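Local coordinates for protein endo-1,4-beta-mannanase (Eisenia fetida, PDB 5Y6T) that probably hydrolyses internal beta-1,4-mannosidic bonds of mannans, as a GH5-family endo-beta-mannanase from the earthworm Eisenia fetida, at residues I68-D73 with N93-D98; A121-P124 with Y128-L131; N180-T185 with T245-I250. All blocks are in the same frame, centred on the assembly; numbering follows the deposited sequence. Where two conformers were deposited one is given.

Contact 1 (I68-D73 with N93-D98)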
ATOM      1  N   ILE A  68      -5.613  -4.242  -0.064  1.00 19.24           N
ATOM      2  CA  ILE A  68      -6.423  -4.601  -1.219  1.00 19.98           C
ATOM      3  C   ILE A  68      -6.314  -3.526  -2.301  1.00 21.62           C
ATOM      4  O   ILE A  68      -6.192  -2.302  -2.033  1.00 20.86           O
ATOM      5  CB  ILE A  68      -7.911  -4.792  -0.818  1.00 21.84           C
ATOM      6  CG1 ILE A  68      -8.682  -5.410  -2.011  1.00 24.38           C
ATOM      7  CG2 ILE A  68      -8.568  -3.511  -0.282  1.00 21.90           C
ATOM      8  CD1 ILE A  68      -9.943  -6.133  -1.583  1.00 25.28           C
ATOM      9  N   TRP A  69      -6.373  -3.960  -3.539  1.00 17.83           N
ATOM     10  CA  TRP A  69      -6.113  -3.080  -4.682  1.00 19.60           C
ATOM     11  C   TRP A  69      -7.386  -2.805  -5.449  1.00 20.74           C
ATOM     12  O   TRP A  69      -8.239  -3.709  -5.590  1.00 20.54           O
ATOM     13  CB  TRP A  69      -5.127  -3.715  -5.621  1.00 19.00           C
ATOM     14  CG  TRP A  69      -3.746  -4.006  -5.116  1.00 20.30           C
ATOM     15  CD1 TRP A  69      -3.267  -3.893  -3.833  1.00 19.53           C
ATOM     16  CD2 TRP A  69      -2.655  -4.461  -5.905  1.00 19.93           C
ATOM     17  NE1 TRP A  69      -1.933  -4.312  -3.783  1.00 20.84           N
ATOM     18  CE2 TRP A  69      -1.546  -4.652  -5.046  1.00 19.22           C
ATOM     19  CE3 TRP A  69      -2.498  -4.771  -7.264  1.00 18.72           C
ATOM     20  CZ2 TRP A  69      -0.301  -5.115  -5.516  1.00 19.92           C
ATOM     21  CZ3 TRP A  69      -1.267  -5.206  -7.712  1.00 20.11           C
ATOM     22  CH2 TRP A  69      -0.189  -5.380  -6.849  1.00 19.78           C
ATOM     23  N   VAL A  70      -7.453  -1.618  -6.038  1.00 19.92           N
ATOM     24  CA  VAL A  70      -8.704  -1.183  -6.704  1.00 20.60           C
ATOM     25  C   VAL A  70      -8.494  -0.941  -8.184  1.00 20.25           C
ATOM     26  O   VAL A  70      -8.832  -1.845  -8.970  1.00 21.52           O
ATOM     27  CB  VAL A  70      -9.342   0.043  -6.008  1.00 20.47           C
ATOM     28  CG1 VAL A  70     -10.662   0.445  -6.650  1.00 21.58           C
ATOM     29  CG2 VAL A  70      -9.510  -0.197  -4.490  1.00 23.64           C
ATOM     30  N   HIS A  71      -7.978   0.185  -8.638  1.00 18.10           N
ATOM     31  CA  HIS A  71      -7.963   0.430 -10.080  1.00 17.43           C
ATOM     32  C   HIS A  71      -6.915  -0.396 -10.841  1.00 19.36           C
ATOM     33  O   HIS A  71      -7.087  -0.666 -12.069  1.00 19.24           O
ATOM     34  CB  HIS A  71      -7.680   1.890 -10.425  1.00 18.62           C
ATOM     35  CG  HIS A  71      -8.598   2.872  -9.757  1.00 19.09           C
ATOM     36  ND1 HIS A  71      -9.969   2.803  -9.860  1.00 20.45           N
ATOM     37  CD2 HIS A  71      -8.323   4.022  -9.111  1.00 22.23           C
ATOM     38  CE1 HIS A  71     -10.513   3.861  -9.266  1.00 20.73           C
ATOM     39  NE2 HIS A  71      -9.525   4.612  -8.789  1.00 20.87           N
ATOM     40  N   CYS A  72      -5.809  -0.679 -10.164  1.00 19.51           N
ATOM     41  CA  CYS A  72      -4.727  -1.521 -10.730  1.00 20.13           C
ATOM     42  C   CYS A  72      -4.124  -0.826 -11.944  1.00 20.67           C
ATOM     43  O   CYS A  72      -3.562   0.283 -11.820  1.00 20.50           O
ATOM     44  CB  CYS A  72      -5.237  -2.961 -11.005  1.00 19.54           C
ATOM     45  SG  CYS A  72      -5.708  -3.824  -9.481  1.00 21.37           S
ATOM     46  N   ASP A  73      -4.318  -1.338 -13.137  1.00 19.63           N
ATOM     47  CA  ASP A  73      -3.745  -0.717 -14.330  1.00 19.15           C
ATOM     48  C   ASP A  73      -4.721   0.221 -15.055  1.00 19.88           C
ATOM     49  O   ASP A  73      -4.433   0.712 -16.087  1.00 19.89           O
ATOM     50  CB  ASP A  73      -3.315  -1.826 -15.324  1.00 19.89           C
ATOM     51  CG  ASP A  73      -4.493  -2.704 -15.764  1.00 22.86           C
ATOM     52  OD1 ASP A  73      -5.642  -2.458 -15.429  1.00 20.95           O
ATOM     53  OD2 ASP A  73      -4.283  -3.662 -16.481  1.00 27.22           O
ATOM     54  N   ASN A  93     -21.231   4.034 -10.757  1.00 26.80           N
ATOM     55  CA  ASN A  93     -21.045   4.708  -9.479  1.00 26.13           C
ATOM     56  C   ASN A  93     -21.337   3.743  -8.306  1.00 24.97           C
ATOM     57  O   ASN A  93     -21.905   4.138  -7.264  1.00 25.23           O
ATOM     58  CB  ASN A  93     -21.885   5.987  -9.409  1.00 30.30           C
ATOM     59  CG  ASN A  93     -21.538   6.859  -8.211  1.00 33.19           C
ATOM     60  OD1 ASN A  93     -20.357   6.950  -7.811  1.00 28.53           O
ATOM     61  ND2 ASN A  93     -22.571   7.434  -7.571  1.00 35.00           N
ATOM     62  N   THR A  94     -20.851   2.503  -8.414  1.00 22.04           N
ATOM     63  CA  THR A  94     -20.932   1.606  -7.225  1.00 21.38           C
ATOM     64  C   THR A  94     -19.677   1.497  -6.344  1.00 21.45           C
ATOM     65  O   THR A  94     -19.749   0.947  -5.240  1.00 21.16           O
ATOM     66  CB  THR A  94     -21.386   0.196  -7.556  1.00 24.78           C
ATOM     67  OG1 THR A  94     -20.352  -0.580  -8.142  1.00 20.64           O
ATOM     68  CG2 THR A  94     -22.677   0.255  -8.459  1.00 25.17           C
ATOM     69  N   MET A  95     -18.565   2.007  -6.818  1.00 20.29           N
ATOM     70  CA  MET A  95     -17.321   1.780  -6.100  1.00 21.17           C
ATOM     71  C   MET A  95     -17.417   2.176  -4.649  1.00 21.59           C
ATOM     72  O   MET A  95     -16.977   1.481  -3.760  1.00 21.29           O
ATOM     73  CB  MET A  95     -16.146   2.458  -6.786  1.00 19.82           C
ATOM     74  CG  MET A  95     -14.818   2.103  -6.107  1.00 19.40           C
ATOM     75  SD  MET A  95     -13.442   2.810  -6.954  1.00 21.49           S
ATOM     76  CE  MET A  95     -13.433   1.717  -8.416  1.00 20.24           C
ATOM     77  N   THR A  96     -17.864   3.391  -4.394  1.00 20.25           N
ATOM     78  CA  THR A  96     -17.927   3.840  -3.005  1.00 20.14           C
ATOM     79  C   THR A  96     -18.784   2.981  -2.097  1.00 23.69           C
ATOM     80  O   THR A  96     -18.340   2.598  -1.017  1.00 23.22           O
ATOM     81  CB  THR A  96     -18.382   5.326  -2.948  1.00 21.07           C
ATOM     82  OG1 THR A  96     -17.530   6.115  -3.771  1.00 24.58           O
ATOM     83  CG2 THR A  96     -18.335   5.819  -1.578  1.00 21.39           C
ATOM     84  N   SER A  97     -19.997   2.653  -2.547  1.00 21.10           N
ATOM     85  CA  SER A  97     -20.860   1.777  -1.802  1.00 22.20           C
ATOM     86  C   SER A  97     -20.289   0.371  -1.674  1.00 20.83           C
ATOM     87  O   SER A  97     -20.476  -0.300  -0.661  1.00 21.59           O
ATOM     88  CB  SER A  97     -22.321   1.784  -2.375  1.00 28.23           C
ATOM     89  OG  SER A  97     -22.409   1.449  -3.711  1.00 37.50           O
ATOM     90  N   ASP A  98     -19.590  -0.102  -2.707  1.00 20.70           N
ATOM     91  CA  ASP A  98     -18.977  -1.414  -2.659  1.00 19.98           C
ATOM     92  C   ASP A  98     -17.911  -1.434  -1.556  1.00 19.61           C
ATOM     93  O   ASP A  98     -17.875  -2.314  -0.727  1.00 19.89           O
ATOM     94  CB  ASP A  98     -18.336  -1.815  -3.987  1.00 20.46           C
ATOM     95  CG  ASP A  98     -19.337  -1.972  -5.136  1.00 22.91           C
ATOM     96  OD1 ASP A  98     -20.526  -2.145  -4.820  1.00 23.17           O
ATOM     97  OD2 ASP A  98     -18.907  -1.949  -6.335  1.00 22.77           O
TER

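Contact 2 (A121-P124 with Y128-L131)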
ATOM      1  N   ALA A 121       3.377  -2.012 -10.790  1.00 18.44           N
ATOM      2  CA  ALA A 121       4.097  -3.254 -11.051  1.00 18.91           C
ATOM      3  C   ALA A 121       3.728  -3.874 -12.410  1.00 22.36           C
ATOM      4  O   ALA A 121       4.308  -4.902 -12.823  1.00 19.98           O
ATOM      5  CB  ALA A 121       3.890  -4.215  -9.878  1.00 19.12           C
ATOM      6  N   THR A 122       2.755  -3.262 -13.098  1.00 21.85           N
ATOM      7  CA  THR A 122       2.440  -3.656 -14.466  1.00 20.91           C
ATOM      8  C   THR A 122       2.370  -2.414 -15.324  1.00 20.70           C
ATOM      9  O   THR A 122       2.250  -1.301 -14.840  1.00 20.29           O
ATOM     10  CB  THR A 122       1.096  -4.372 -14.560  1.00 24.23           C
ATOM     11  OG1 THR A 122       0.044  -3.541 -14.017  1.00 24.16           O
ATOM     12  CG2 THR A 122       1.171  -5.773 -13.810  1.00 25.48           C
ATOM     13  N   THR A 123       2.420  -2.593 -16.617  1.00 20.41           N
ATOM     14  CA  THR A 123       2.441  -1.488 -17.499  1.00 20.45           C
ATOM     15  C   THR A 123       1.031  -0.825 -17.479  1.00 21.05           C
ATOM     16  O   THR A 123       0.004  -1.501 -17.685  1.00 19.88           O
ATOM     17  CB  THR A 123       2.747  -1.960 -18.917  1.00 20.07           C
ATOM     18  OG1 THR A 123       4.015  -2.625 -18.921  1.00 19.97           O
ATOM     19  CG2 THR A 123       2.836  -0.769 -19.868  1.00 20.42           C
ATOM     20  N   PRO A 124       0.996   0.490 -17.337  1.00 20.10           N
ATOM     21  CA  PRO A 124      -0.302   1.142 -17.346  1.00 19.00           C
ATOM     22  C   PRO A 124      -1.055   1.114 -18.664  1.00 19.83           C
ATOM     23  O   PRO A 124      -0.409   1.179 -19.732  1.00 18.76           O
ATOM     24  CB  PRO A 124       0.047   2.636 -17.057  1.00 21.19           C
ATOM     25  CG  PRO A 124       1.341   2.597 -16.396  1.00 22.44           C
ATOM     26  CD  PRO A 124       2.085   1.410 -16.931  1.00 20.27           C
ATOM     27  N   TYR A 128      -4.586   5.672 -17.902  1.00 19.27           N
ATOM     28  CA  TYR A 128      -3.927   5.817 -16.602  1.00 20.28           C
ATOM     29  C   TYR A 128      -2.567   6.518 -16.773  1.00 21.42           C
ATOM     30  O   TYR A 128      -2.236   7.501 -16.084  1.00 20.64           O
ATOM     31  CB  TYR A 128      -3.856   4.428 -15.964  1.00 20.35           C
ATOM     32  CG  TYR A 128      -2.851   4.171 -14.848  1.00 20.59           C
ATOM     33  CD1 TYR A 128      -2.458   5.129 -13.983  1.00 19.87           C
ATOM     34  CD2 TYR A 128      -2.365   2.855 -14.628  1.00 18.31           C
ATOM     35  CE1 TYR A 128      -1.540   4.871 -12.960  1.00 20.69           C
ATOM     36  CE2 TYR A 128      -1.501   2.558 -13.623  1.00 19.51           C
ATOM     37  CZ  TYR A 128      -1.019   3.557 -12.793  1.00 19.93           C
ATOM     38  OH  TYR A 128      -0.120   3.189 -11.839  1.00 20.14           O
ATOM     39  N   ARG A 129      -1.794   6.089 -17.738  1.00 19.50           N
ATOM     40  CA  ARG A 129      -0.514   6.744 -17.996  1.00 19.28           C
ATOM     41  C   ARG A 129      -0.708   8.223 -18.253  1.00 20.55           C
ATOM     42  O   ARG A 129       0.058   9.067 -17.750  1.00 19.77           O
ATOM     43  CB  ARG A 129       0.226   6.090 -19.150  1.00 20.80           C
ATOM     44  CG  ARG A 129       1.715   6.558 -19.186  1.00 20.32           C
ATOM     45  CD  ARG A 129       2.520   6.057 -20.361  1.00 21.77           C
ATOM     46  NE  ARG A 129       2.703   4.624 -20.336  1.00 20.48           N
ATOM     47  CZ  ARG A 129       1.942   3.753 -20.966  1.00 22.04           C
ATOM     48  NH1 ARG A 129       0.886   4.171 -21.677  1.00 21.38           N
ATOM     49  NH2 ARG A 129       2.239   2.457 -20.862  1.00 22.68           N
ATOM     50  N   ASP A 130      -1.757   8.541 -18.991  1.00 20.87           N
ATOM     51  CA  ASP A 130      -1.995   9.948 -19.294  1.00 21.73           C
ATOM     52  C   ASP A 130      -2.316  10.775 -18.027  1.00 22.47           C
ATOM     53  O   ASP A 130      -1.967  11.966 -18.033  1.00 24.30           O
ATOM     54  CB  ASP A 130      -3.131  10.097 -20.302  1.00 21.83           C
ATOM     55  CG  ASP A 130      -2.708   9.704 -21.743  1.00 23.71           C
ATOM     56  OD1 ASP A 130      -1.511   9.395 -22.022  1.00 23.56           O
ATOM     57  OD2 ASP A 130      -3.636   9.562 -22.576  1.00 22.48           O
ATOM     58  N   LEU A 131      -2.866  10.160 -16.966  1.00 18.70           N
ATOM     59  CA  LEU A 131      -3.036  10.882 -15.680  1.00 19.56           C
ATOM     60  C   LEU A 131      -1.708  11.271 -15.054  1.00 22.30           C
ATOM     61  O   LEU A 131      -1.638  12.254 -14.313  1.00 21.65           O
ATOM     62  CB  LEU A 131      -3.816  10.100 -14.705  1.00 21.13           C
ATOM     63  CG  LEU A 131      -5.230   9.674 -15.101  1.00 19.85           C
ATOM     64  CD1 LEU A 131      -5.892   8.940 -13.965  1.00 22.69           C
ATOM     65  CD2 LEU A 131      -6.042  10.881 -15.594  1.00 23.02           C
TER

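Contact 3 (N180-T185 with T245-I250)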
ATOM      1  N   ASN A 180      18.575  17.366  -9.455  1.00 23.99           N
ATOM      2  CA  ASN A 180      17.807  17.330  -8.210  1.00 22.01           C
ATOM      3  C   ASN A 180      17.881  15.901  -7.679  1.00 22.75           C
ATOM      4  O   ASN A 180      17.452  14.960  -8.326  1.00 20.33           O
ATOM      5  CB  ASN A 180      16.373  17.753  -8.425  1.00 22.47           C
ATOM      6  CG  ASN A 180      15.596  17.864  -7.144  1.00 24.25           C
ATOM      7  OD1 ASN A 180      15.846  17.144  -6.166  1.00 25.29           O
ATOM      8  ND2 ASN A 180      14.695  18.810  -7.120  1.00 23.38           N
ATOM      9  N   PRO A 181      18.498  15.706  -6.502  1.00 21.66           N
ATOM     10  CA  PRO A 181      18.685  14.286  -6.090  1.00 23.76           C
ATOM     11  C   PRO A 181      17.370  13.559  -5.893  1.00 22.22           C
ATOM     12  O   PRO A 181      17.310  12.357  -6.051  1.00 22.88           O
ATOM     13  CB  PRO A 181      19.440  14.393  -4.737  1.00 26.25           C
ATOM     14  CG  PRO A 181      19.828  15.800  -4.582  1.00 29.04           C
ATOM     15  CD  PRO A 181      19.115  16.665  -5.579  1.00 26.43           C
ATOM     16  N   CYS A 182      16.318  14.269  -5.577  1.00 21.47           N
ATOM     17  CA  CYS A 182      14.992  13.662  -5.437  1.00 21.72           C
ATOM     18  C   CYS A 182      14.534  12.932  -6.692  1.00 20.90           C
ATOM     19  O   CYS A 182      13.744  11.955  -6.602  1.00 20.36           O
ATOM     20  CB  CYS A 182      13.925  14.680  -5.053  1.00 22.38           C
ATOM     21  SG  CYS A 182      13.981  15.135  -3.294  1.00 25.33           S
ATOM     22  N   PHE A 183      15.035  13.392  -7.854  1.00 22.68           N
ATOM     23  CA  PHE A 183      14.598  12.854  -9.182  1.00 20.84           C
ATOM     24  C   PHE A 183      15.648  11.965  -9.810  1.00 22.59           C
ATOM     25  O   PHE A 183      15.399  11.341 -10.816  1.00 23.97           O
ATOM     26  CB  PHE A 183      14.276  14.036 -10.133  1.00 22.05           C
ATOM     27  CG  PHE A 183      13.351  15.043  -9.577  1.00 21.31           C
ATOM     28  CD1 PHE A 183      12.454  14.787  -8.564  1.00 21.60           C
ATOM     29  CD2 PHE A 183      13.382  16.318 -10.082  1.00 24.33           C
ATOM     30  CE1 PHE A 183      11.646  15.767  -8.052  1.00 22.71           C
ATOM     31  CE2 PHE A 183      12.550  17.313  -9.606  1.00 24.31           C
ATOM     32  CZ  PHE A 183      11.701  17.040  -8.541  1.00 25.66           C
ATOM     33  N   ASP A 184      16.792  11.870  -9.183  1.00 22.16           N
ATOM     34  CA  ASP A 184      17.937  11.143  -9.694  1.00 20.85           C
ATOM     35  C   ASP A 184      17.728   9.696  -9.278  1.00 20.59           C
ATOM     36  O   ASP A 184      17.632   9.381  -8.098  1.00 22.42           O
ATOM     37  CB  ASP A 184      19.215  11.753  -9.114  1.00 21.45           C
ATOM     38  CG  ASP A 184      20.458  10.975  -9.526  1.00 24.70           C
ATOM     39  OD1 ASP A 184      20.504   9.763  -9.292  1.00 24.29           O
ATOM     40  OD2 ASP A 184      21.399  11.613 -10.059  1.00 26.18           O
ATOM     41  N   THR A 185      17.684   8.784 -10.250  1.00 21.07           N
ATOM     42  CA  THR A 185      17.533   7.362 -10.017  1.00 21.64           C
ATOM     43  C   THR A 185      18.796   6.468 -10.213  1.00 20.07           C
ATOM     44  O   THR A 185      18.676   5.268 -10.356  1.00 21.50           O
ATOM     45  CB  THR A 185      16.384   6.754 -10.832  1.00 21.16           C
ATOM     46  OG1 THR A 185      16.641   6.974 -12.218  1.00 20.75           O
ATOM     47  CG2 THR A 185      15.024   7.418 -10.459  1.00 21.89           C
ATOM     48  N   THR A 245      10.017  10.836   0.739  1.00 20.58           N
ATOM     49  CA  THR A 245      10.065  11.784   1.839  1.00 19.46           C
ATOM     50  C   THR A 245       9.173  12.960   1.562  1.00 19.41           C
ATOM     51  O   THR A 245       8.845  13.253   0.425  1.00 20.17           O
ATOM     52  CB  THR A 245      11.484  12.310   2.056  1.00 21.95           C
ATOM     53  OG1 THR A 245      11.889  13.012   0.884  1.00 19.88           O
ATOM     54  CG2 THR A 245      12.465  11.146   2.341  1.00 21.52           C
ATOM     55  N   ASP A 246       8.821  13.693   2.622  1.00 20.54           N
ATOM     56  CA  ASP A 246       8.016  14.914   2.472  1.00 23.62           C
ATOM     57  C   ASP A 246       8.695  15.862   1.519  1.00 21.56           C
ATOM     58  O   ASP A 246       8.073  16.385   0.610  1.00 19.16           O
ATOM     59  CB  ASP A 246       7.829  15.632   3.801  1.00 23.88           C
ATOM     60  CG  ASP A 246       7.079  14.826   4.823  1.00 26.43           C
ATOM     61  OD1 ASP A 246       6.714  13.647   4.651  1.00 20.47           O
ATOM     62  OD2 ASP A 246       6.773  15.411   5.856  1.00 26.43           O
ATOM     63  N   ASN A 247      10.013  16.022   1.670  1.00 20.19           N
ATOM     64  CA  ASN A 247      10.683  16.973   0.832  0.50 21.42           C
ATOM     65  C   ASN A 247      10.657  16.543  -0.645  1.00 21.49           C
ATOM     66  O   ASN A 247      10.353  17.383  -1.464  1.00 22.55           O
ATOM     67  CB  ASN A 247      12.127  17.187   1.264  0.50 21.10           C
ATOM     68  CG  ASN A 247      12.816  18.200   0.411  0.50 24.18           C
ATOM     69  OD1 ASN A 247      12.600  19.408   0.567  0.50 31.48           O
ATOM     70  ND2 ASN A 247      13.597  17.724  -0.543  0.50 26.40           N
ATOM     71  N   CYS A 248      10.897  15.273  -0.954  1.00 20.78           N
ATOM     72  CA  CYS A 248      10.869  14.840  -2.375  1.00 20.80           C
ATOM     73  C   CYS A 248       9.463  14.938  -2.995  1.00 19.70           C
ATOM     74  O   CYS A 248       9.368  15.286  -4.197  1.00 20.77           O
ATOM     75  CB  CYS A 248      11.498  13.502  -2.571  1.00 22.31           C
ATOM     76  SG  CYS A 248      13.282  13.476  -2.278  1.00 24.44           S
ATOM     77  N   LEU A 249       8.439  14.489  -2.285  1.00 20.87           N
ATOM     78  CA  LEU A 249       7.023  14.517  -2.799  1.00 19.99           C
ATOM     79  C   LEU A 249       6.589  15.942  -3.023  1.00 20.24           C
ATOM     80  O   LEU A 249       6.063  16.280  -4.055  1.00 20.70           O
ATOM     81  CB  LEU A 249       6.049  13.848  -1.886  1.00 19.61           C
ATOM     82  CG  LEU A 249       6.249  12.332  -1.807  1.00 19.60           C
ATOM     83  CD1 LEU A 249       5.217  11.661  -0.980  1.00 18.91           C
ATOM     84  CD2 LEU A 249       6.248  11.698  -3.197  1.00 20.70           C
ATOM     85  N   ILE A 250       6.888  16.817  -2.080  1.00 20.04           N
ATOM     86  CA  ILE A 250       6.554  18.243  -2.267  1.00 22.46           C
ATOM     87  C   ILE A 250       7.361  18.902  -3.367  1.00 21.45           C
ATOM     88  O   ILE A 250       6.795  19.701  -4.159  1.00 22.83           O
ATOM     89  CB  ILE A 250       6.675  19.042  -0.939  1.00 22.83           C
ATOM     90  CG1 ILE A 250       5.688  18.538   0.119  1.00 22.83           C
ATOM     91  CG2 ILE A 250       6.298  20.521  -1.159  1.00 26.60           C
ATOM     92  CD1 ILE A 250       5.983  18.915   1.547  1.00 23.00           C
TER

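Contact 1 (I68-D73 with N93-D98)
V70 and M95 make the nearest backbone approach, with their CA atoms 9.1 Å apart, where the chain turns a corner at V70 and H71 beside the first turn of helix 95-108. The side chains span this distance. V70 CB points at the helix and M95 CB points back. M95 is extended through its first two torsions, with CG anti to the backbone N (chi1 -174°). It bends at chi3 (-73°), which brings the terminal methyl against V70 and H71. M95 CE lies 3.5 Å from V70 CG1. The same methyl, M95 CE, is 3.7 Å from H71 CE1. M95 SD approaches the H71 ring obliquely, 4.8 Å from its centroid. The side chains of H71 and M95 cross at about a right angle.

In the (beta/alpha)8 barrel of this family, strand 65-72 is the second barrel strand and 95-108 is the helix that follows it. The contact therefore joins a strand end to the start of its own helix. H71 NE2 is hydrogen-bonded to Y141 OH and H71 ND1 to T77 OG1. These bonds at both ring nitrogens would hold the ring against turning. With an alanine here in place of M95, the V70 methyl and the H71 ring would probably lose their shared apolar neighbour and a gap would open before the helix. Around the contact, M95 also packs on T77 and T89 of the intervening loops and on M149 of helix 135-152.

Contact 2 (A121-P124 with Y128-L131)
P124 and R129 are the closest backbone pair, with CA atoms 5.6 Å apart, where the loop 121-124 runs up to helix 126-133. P124 has the largest share of the contact. Its CB points at the helix and sits between two side chains. P124 CB lies 3.4 Å from Y128 CD2, and the pyrrolidine meets the phenol ring obliquely. The same CB lies over one face of the R129 guanidinium, and P124 CB is 4.0 Å from R129 CB.

This loop joins the third barrel strand, 112-119, to the helix after it, so the proline packs on the helix that its own chain is about to enter. R129 CG is anti to the backbone N (chi1 -166°). The chain then bends at chi3 (-66°) and swings the guanidinium back over the loop. T123 CG2 meets it in its plane, at the edge, 3.4 Å from R129 NH2. P124 O is 3.1 Å from R129 NH2. The charge has its main partner elsewhere: NH2 forms a salt bridge with D197, which also touches T123 and P124. Y128 OH is hydrogen-bonded to N119 O, and the Y128 ring stacks on W118.

Contact 3 (N180-T185 with T245-I250)
C182 and C248 are joined by a disulfide. It crosslinks a long loop of the (beta/alpha)8 barrel to a helix more than 60 residues further on. The bond C182 SG to C248 SG is 2.1 Å. Its chi3 of -75° is of the left-handed sense. Both sulfurs stand anti to their own carbonyl carbons, beside the backbone N. The CA atoms of the two cysteines are 5.3 Å apart.

Hydrogen bonds hold each cysteine backbone in place on its own side. N180 OD1 accepts from C182 N at 3.0 Å (N-H...O 143°), which makes an Asx turn. The donor is tilted out of the carbonyl plane. In the same turn F183 N donates to N180 O at 2.9 Å. On the helix side T245 is the N-cap. C248 N donates to T245 OG1 at 3.1 Å in a nearly straight bond (164°).

Packing adds to this. N247 ND2 comes within 3.8 Å of C182 SG. N180 CG sits 3.9 Å above the F183 ring plane, offset toward the rim. The amide nitrogen, N180 ND2, is hydrogen-bonded to D251 on the linked helix.

The loop follows strand 165-166 and precedes helix 201-218. Q205 of that helix touches C248 and F183 and is hydrogen-bonded to C182 O. The linked helix, 246-253, comes between strands 223-228 and 262-266 in the chain.

In the fold
The three contacts follow one another along the chain without overlap. Contacts 1 and 2 belong to successive strand-helix units of the barrel, built on the paired parallel strands 65-72 and 112-119. Their centres are about 16 Å apart and they touch: D73 O lies 3.3 Å from Y128 CD2. Contact 3 stands apart. Its centre is about 29 Å from that of contact 1 and about 21 Å from that of contact 2, with nearest atoms about 17 and 13 Å away. Helix 201-218 lies between contacts 2 and 3, packing F207 on Y128 and Q205 on C248. Contacts 1 and 2 thus pack the ends of neighbouring barrel strands, and the disulfide adds a covalent tie well away from them.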